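Local coordinates for segregation and condensation protein A (Thermococcus onnurineus, PDB 6IVH), which is probably the kleisin subunit of an archaeal Smc-based condensin, a partner of Smc in chromosome organisation, present here as its N-terminal domain, at residues I62-A74 with P97-D109. Residues are numbered along the deposited sequence; the frame is centred on the assembly and turned at random.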
loop_
_atom_site.group_PDB
_atom_site.type_symbol
_atom_site.label_atom_id
_atom_site.label_comp_id
_atom_site.label_asym_id
_atom_site.label_seq_id
_atom_site.Cartn_x
_atom_site.Cartn_y
_atom_site.Cartn_z
ATOM N N ILE A 62 7.549 -1.213 0.173
ATOM C CA ILE A 62 7.157 -1.511 1.545
ATOM C C ILE A 62 6.021 -2.528 1.571
ATOM O O ILE A 62 6.047 -3.485 2.354
ATOM C CB ILE A 62 6.775 -0.215 2.281
ATOM C CG1 ILE A 62 7.961 0.753 2.303
ATOM C CG2 ILE A 62 6.294 -0.525 3.693
ATOM C CD1 ILE A 62 7.635 2.112 2.890
ATOM N N LEU A 63 5.012 -2.342 0.714
ATOM C CA LEU A 63 3.895 -3.279 0.674
ATOM C C LEU A 63 4.338 -4.665 0.228
ATOM O O LEU A 63 3.767 -5.669 0.671
ATOM C CB LEU A 63 2.796 -2.752 -0.250
ATOM C CG LEU A 63 2.058 -1.509 0.244
ATOM C CD1 LEU A 63 0.996 -1.078 -0.756
ATOM C CD2 LEU A 63 1.443 -1.770 1.608
ATOM N N VAL A 64 5.344 -4.746 -0.646
ATOM C CA VAL A 64 5.856 -6.050 -1.053
ATOM C C VAL A 64 6.504 -6.758 0.131
ATOM O O VAL A 64 6.316 -7.965 0.329
ATOM C CB VAL A 64 6.832 -5.898 -2.233
ATOM C CG1 VAL A 64 7.545 -7.215 -2.505
ATOM C CG2 VAL A 64 6.088 -5.440 -3.475
ATOM N N ARG A 65 7.266 -6.020 0.944
ATOM C CA ARG A 65 7.861 -6.621 2.133
ATOM C C ARG A 65 6.795 -7.013 3.149
ATOM O O ARG A 65 6.871 -8.090 3.751
ATOM C CB ARG A 65 8.870 -5.664 2.765
ATOM C CG ARG A 65 9.377 -6.132 4.125
ATOM C CD ARG A 65 10.321 -5.122 4.758
ATOM N NE ARG A 65 9.705 -3.804 4.899
ATOM C CZ ARG A 65 8.917 -3.448 5.908
ATOM N NH1 ARG A 65 8.636 -4.314 6.872
ATOM N NH2 ARG A 65 8.405 -2.225 5.950
HETATM N N MSE A 66 5.796 -6.158 3.347
HETATM C CA MSE A 66 4.752 -6.431 4.327
HETATM C C MSE A 66 3.910 -7.638 3.929
HETATM O O MSE A 66 3.361 -8.329 4.789
HETATM C CB MSE A 66 3.859 -5.202 4.515
HETATM C CG MSE A 66 4.574 -4.031 5.164
HETATM SE SE MSE A 66 3.443 -2.460 5.351
HETATM C CE MSE A 66 2.164 -3.176 6.634
ATOM N N LYS A 67 3.813 -7.895 2.625
ATOM C CA LYS A 67 3.085 -9.066 2.155
ATOM C C LYS A 67 3.952 -10.318 2.137
ATOM O O LYS A 67 3.424 -11.428 2.276
ATOM C CB LYS A 67 2.500 -8.813 0.760
ATOM C CG LYS A 67 3.252 -9.465 -0.391
ATOM C CD LYS A 67 2.335 -9.667 -1.592
ATOM C CE LYS A 67 3.070 -10.291 -2.772
ATOM N NZ LYS A 67 4.081 -9.368 -3.364
ATOM N N SER A 68 5.269 -10.166 1.977
ATOM C CA SER A 68 6.157 -11.320 2.065
ATOM C C SER A 68 6.224 -11.840 3.495
ATOM O O SER A 68 6.144 -13.051 3.731
ATOM C CB SER A 68 7.553 -10.956 1.560
ATOM O OG SER A 68 7.544 -10.656 0.176
ATOM N N GLU A 69 6.372 -10.934 4.463
ATOM C CA GLU A 69 6.401 -11.348 5.860
ATOM C C GLU A 69 5.048 -11.899 6.297
ATOM O O GLU A 69 4.985 -12.846 7.088
ATOM C CB GLU A 69 6.824 -10.175 6.743
ATOM C CG GLU A 69 8.127 -9.523 6.306
ATOM C CD GLU A 69 8.466 -8.287 7.119
ATOM O OE1 GLU A 69 9.574 -8.239 7.695
ATOM O OE2 GLU A 69 7.625 -7.363 7.182
ATOM N N ALA A 70 3.956 -11.326 5.786
ATOM C CA ALA A 70 2.634 -11.853 6.107
ATOM C C ALA A 70 2.486 -13.293 5.635
ATOM O O ALA A 70 1.900 -14.127 6.336
ATOM C CB ALA A 70 1.550 -10.974 5.487
ATOM N N LEU A 71 3.011 -13.606 4.448
ATOM C CA LEU A 71 2.949 -14.975 3.952
ATOM C C LEU A 71 3.863 -15.901 4.742
ATOM O O LEU A 71 3.537 -17.080 4.928
ATOM C CB LEU A 71 3.314 -15.015 2.471
ATOM C CG LEU A 71 2.225 -14.555 1.507
ATOM C CD1 LEU A 71 2.838 -14.230 0.164
ATOM C CD2 LEU A 71 1.152 -15.623 1.368
ATOM N N LEU A 72 5.006 -15.396 5.207
ATOM C CA LEU A 72 5.928 -16.213 5.983
ATOM C C LEU A 72 5.502 -16.362 7.438
ATOM O O LEU A 72 5.957 -17.293 8.109
ATOM C CB LEU A 72 7.338 -15.622 5.917
ATOM C CG LEU A 72 8.011 -15.598 4.542
ATOM C CD1 LEU A 72 9.374 -14.935 4.626
ATOM C CD2 LEU A 72 8.129 -17.004 3.973
ATOM N N TYR A 73 4.641 -15.473 7.937
ATOM C CA TYR A 73 4.181 -15.501 9.327
ATOM C C TYR A 73 2.657 -15.406 9.319
ATOM O O TYR A 73 2.098 -14.305 9.327
ATOM C CB TYR A 73 4.821 -14.374 10.138
ATOM C CG TYR A 73 6.310 -14.228 9.900
ATOM C CD1 TYR A 73 7.189 -15.260 10.202
ATOM C CD2 TYR A 73 6.839 -13.053 9.379
ATOM C CE1 TYR A 73 8.550 -15.130 9.983
ATOM C CE2 TYR A 73 8.198 -12.914 9.155
ATOM C CZ TYR A 73 9.048 -13.955 9.460
ATOM O OH TYR A 73 10.400 -13.818 9.243
ATOM N N ALA A 74 1.997 -16.564 9.305
ATOM C CA ALA A 74 0.538 -16.661 9.248
ATOM C C ALA A 74 -0.026 -15.928 8.035
ATOM O O ALA A 74 0.179 -16.345 6.893
ATOM C CB ALA A 74 -0.088 -16.124 10.534
ATOM N N PRO A 97 11.369 -10.117 9.945
ATOM C CA PRO A 97 10.393 -9.797 10.989
ATOM C C PRO A 97 10.766 -8.553 11.794
ATOM O O PRO A 97 10.672 -7.440 11.270
ATOM C CB PRO A 97 10.409 -11.050 11.872
ATOM C CG PRO A 97 11.733 -11.744 11.579
ATOM C CD PRO A 97 12.414 -11.028 10.439
ATOM N N LEU A 98 11.189 -8.755 13.042
ATOM C CA LEU A 98 11.514 -7.672 13.974
ATOM C C LEU A 98 10.356 -6.673 14.047
ATOM O O LEU A 98 10.515 -5.458 13.909
ATOM C CB LEU A 98 12.859 -7.022 13.602
ATOM C CG LEU A 98 13.494 -5.758 14.226
ATOM C CD1 LEU A 98 13.236 -4.427 13.476
ATOM C CD2 LEU A 98 13.187 -5.654 15.728
ATOM N N ARG A 99 9.161 -7.224 14.255
ATOM C CA ARG A 99 7.924 -6.483 14.481
ATOM C C ARG A 99 6.814 -7.513 14.633
ATOM O O ARG A 99 6.977 -8.685 14.279
ATOM C CB ARG A 99 7.578 -5.504 13.350
ATOM C CG ARG A 99 7.078 -6.163 12.071
ATOM C CD ARG A 99 6.496 -5.132 11.109
ATOM N NE ARG A 99 6.007 -5.740 9.873
ATOM C CZ ARG A 99 4.753 -6.136 9.675
ATOM N NH1 ARG A 99 3.848 -5.981 10.634
ATOM N NH2 ARG A 99 4.399 -6.681 8.517
ATOM N N ARG A 100 5.685 -7.064 15.173
ATOM C CA ARG A 100 4.467 -7.869 15.173
ATOM C C ARG A 100 3.929 -7.901 13.748
ATOM O O ARG A 100 3.306 -6.943 13.284
ATOM C CB ARG A 100 3.441 -7.296 16.143
ATOM C CG ARG A 100 2.491 -8.327 16.733
ATOM C CD ARG A 100 1.643 -7.714 17.831
ATOM N NE ARG A 100 2.479 -7.034 18.812
ATOM C CZ ARG A 100 2.943 -7.599 19.921
ATOM N NH1 ARG A 100 2.650 -8.861 20.199
ATOM N NH2 ARG A 100 3.704 -6.904 20.748
ATOM N N VAL A 101 4.182 -8.997 13.041
ATOM C CA VAL A 101 3.801 -9.111 11.637
ATOM C C VAL A 101 2.332 -9.505 11.550
ATOM O O VAL A 101 1.944 -10.594 11.986
ATOM C CB VAL A 101 4.691 -10.120 10.898
ATOM C CG1 VAL A 101 4.069 -10.496 9.565
ATOM C CG2 VAL A 101 6.078 -9.538 10.684
ATOM N N GLU A 102 1.514 -8.618 10.989
ATOM C CA GLU A 102 0.089 -8.850 10.810
ATOM C C GLU A 102 -0.203 -9.127 9.340
ATOM O O GLU A 102 0.469 -8.603 8.446
ATOM C CB GLU A 102 -0.731 -7.640 11.290
ATOM C CG GLU A 102 -0.182 -6.945 12.542
ATOM C CD GLU A 102 -0.904 -7.345 13.819
ATOM O OE1 GLU A 102 -0.979 -6.510 14.742
ATOM O OE2 GLU A 102 -1.368 -8.499 13.907
ATOM N N ARG A 103 -1.220 -9.953 9.095
ATOM C CA ARG A 103 -1.705 -10.175 7.740
ATOM C C ARG A 103 -2.918 -9.321 7.395
ATOM O O ARG A 103 -3.039 -8.872 6.251
ATOM C CB ARG A 103 -2.046 -11.656 7.527
ATOM C CG ARG A 103 -2.916 -11.918 6.305
ATOM C CD ARG A 103 -2.343 -12.990 5.404
ATOM N NE ARG A 103 -2.998 -12.971 4.101
ATOM C CZ ARG A 103 -2.925 -13.954 3.213
ATOM N NH1 ARG A 103 -2.224 -15.044 3.490
ATOM N NH2 ARG A 103 -3.556 -13.849 2.051
ATOM N N TYR A 104 -3.800 -9.063 8.356
ATOM C CA TYR A 104 -5.005 -8.278 8.128
ATOM C C TYR A 104 -4.917 -6.960 8.887
ATOM O O TYR A 104 -4.571 -6.941 10.073
ATOM C CB TYR A 104 -6.251 -9.064 8.542
ATOM C CG TYR A 104 -6.469 -10.313 7.716
ATOM C CD1 TYR A 104 -7.206 -10.272 6.538
ATOM C CD2 TYR A 104 -5.928 -11.530 8.107
ATOM C CE1 TYR A 104 -7.402 -11.412 5.777
ATOM C CE2 TYR A 104 -6.118 -12.675 7.354
ATOM C CZ TYR A 104 -6.854 -12.610 6.189
ATOM O OH TYR A 104 -7.044 -13.749 5.441
ATOM N N TYR A 105 -5.230 -5.864 8.196
ATOM C CA TYR A 105 -5.172 -4.522 8.759
ATOM C C TYR A 105 -6.504 -3.814 8.563
ATOM O O TYR A 105 -7.303 -4.171 7.694
ATOM C CB TYR A 105 -4.069 -3.670 8.107
ATOM C CG TYR A 105 -2.654 -4.038 8.484
ATOM C CD1 TYR A 105 -1.907 -3.225 9.326
ATOM C CD2 TYR A 105 -2.059 -5.187 7.983
ATOM C CE1 TYR A 105 -0.610 -3.552 9.666
ATOM C CE2 TYR A 105 -0.762 -5.522 8.319
ATOM C CZ TYR A 105 -0.043 -4.702 9.159
ATOM O OH TYR A 105 1.248 -5.037 9.493
ATOM N N THR A 106 -6.732 -2.797 9.386
ATOM C CA THR A 106 -7.739 -1.798 9.079
ATOM C C THR A 106 -7.087 -0.672 8.282
ATOM O O THR A 106 -5.862 -0.572 8.190
ATOM C CB THR A 106 -8.391 -1.259 10.355
ATOM O OG1 THR A 106 -7.398 -0.647 11.186
ATOM C CG2 THR A 106 -9.069 -2.386 11.121
ATOM N N PHE A 107 -7.923 0.183 7.689
ATOM C CA PHE A 107 -7.386 1.212 6.805
ATOM C C PHE A 107 -6.554 2.230 7.574
ATOM O O PHE A 107 -5.472 2.620 7.121
ATOM C CB PHE A 107 -8.513 1.903 6.042
ATOM C CG PHE A 107 -8.027 2.799 4.942
ATOM C CD1 PHE A 107 -8.131 4.176 5.051
ATOM C CD2 PHE A 107 -7.441 2.264 3.805
ATOM C CE1 PHE A 107 -7.676 5.000 4.040
ATOM C CE2 PHE A 107 -6.983 3.083 2.793
ATOM C CZ PHE A 107 -7.102 4.453 2.909
ATOM N N ASP A 108 -7.035 2.671 8.740
ATOM C CA ASP A 108 -6.254 3.608 9.541
ATOM C C ASP A 108 -4.983 2.963 10.077
ATOM O O ASP A 108 -3.950 3.633 10.182
ATOM C CB ASP A 108 -7.100 4.159 10.690
ATOM C CG ASP A 108 -8.296 4.959 10.207
ATOM O OD1 ASP A 108 -8.099 6.095 9.727
ATOM O OD2 ASP A 108 -9.433 4.453 10.312
ATOM N N ASP A 109 -5.034 1.671 10.415
ATOM C CA ASP A 109 -3.835 0.986 10.893
ATOM C C ASP A 109 -2.798 0.846 9.786
ATOM O O ASP A 109 -1.603 1.076 10.015
ATOM C CB ASP A 109 -4.200 -0.384 11.466
ATOM C CG ASP A 109 -4.709 -0.305 12.892
ATOM O OD1 ASP A 109 -4.191 0.531 13.664
ATOM O OD2 ASP A 109 -5.623 -1.082 13.244
#
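Glu69 OE2 is shared by two arginines in a loose salt-bridge network: Arg65 NH1, one turn earlier in the helix, at 3.2 Å in a weak hydrogen bond, and Arg99 NE, from the chain that returns along the helix, at a longer 3.5 Å. A carboxylate suits this place because it bridges two like charges, Arg65 NH1 and Arg99 NE, that lie 4.2 Å apart. Its plane is turned 54° against the Arg99 guanidinium, so that salt bridge is not a flat, two-pronged one. Val101 CG2 lies over one face of this guanidinium, while Arg99 NH1 makes a weak hydrogen bond to Tyr105 OH. The CE methyl of selenomethionine Met66, brought there by a bend at chi3 (66°), packs against the hydroxyl end of Tyr105, 3.7 Å from Tyr105 CZ, the two side chains crossing at about a right angle. Val101, branched at CB, sets CG1 against Glu69 O and the edge of the Tyr73 ring, 3.8 Å from Tyr73 CD2. Beyond it Pro97 CG lies 3.4 Å from Tyr73 OH. With Tyr73 cut back to an alanine, Pro97 and one flank of Val101 would probably lose their apolar partner. Small Ala70 lets the backbone at Arg103 come close, and Arg103 itself turns to a salt bridge with Asp30. The returning chain leads into strand 104–105, paired with strand 29–30; side chains, through apolar contacts and long or weak polar links, join it to helix 54–72.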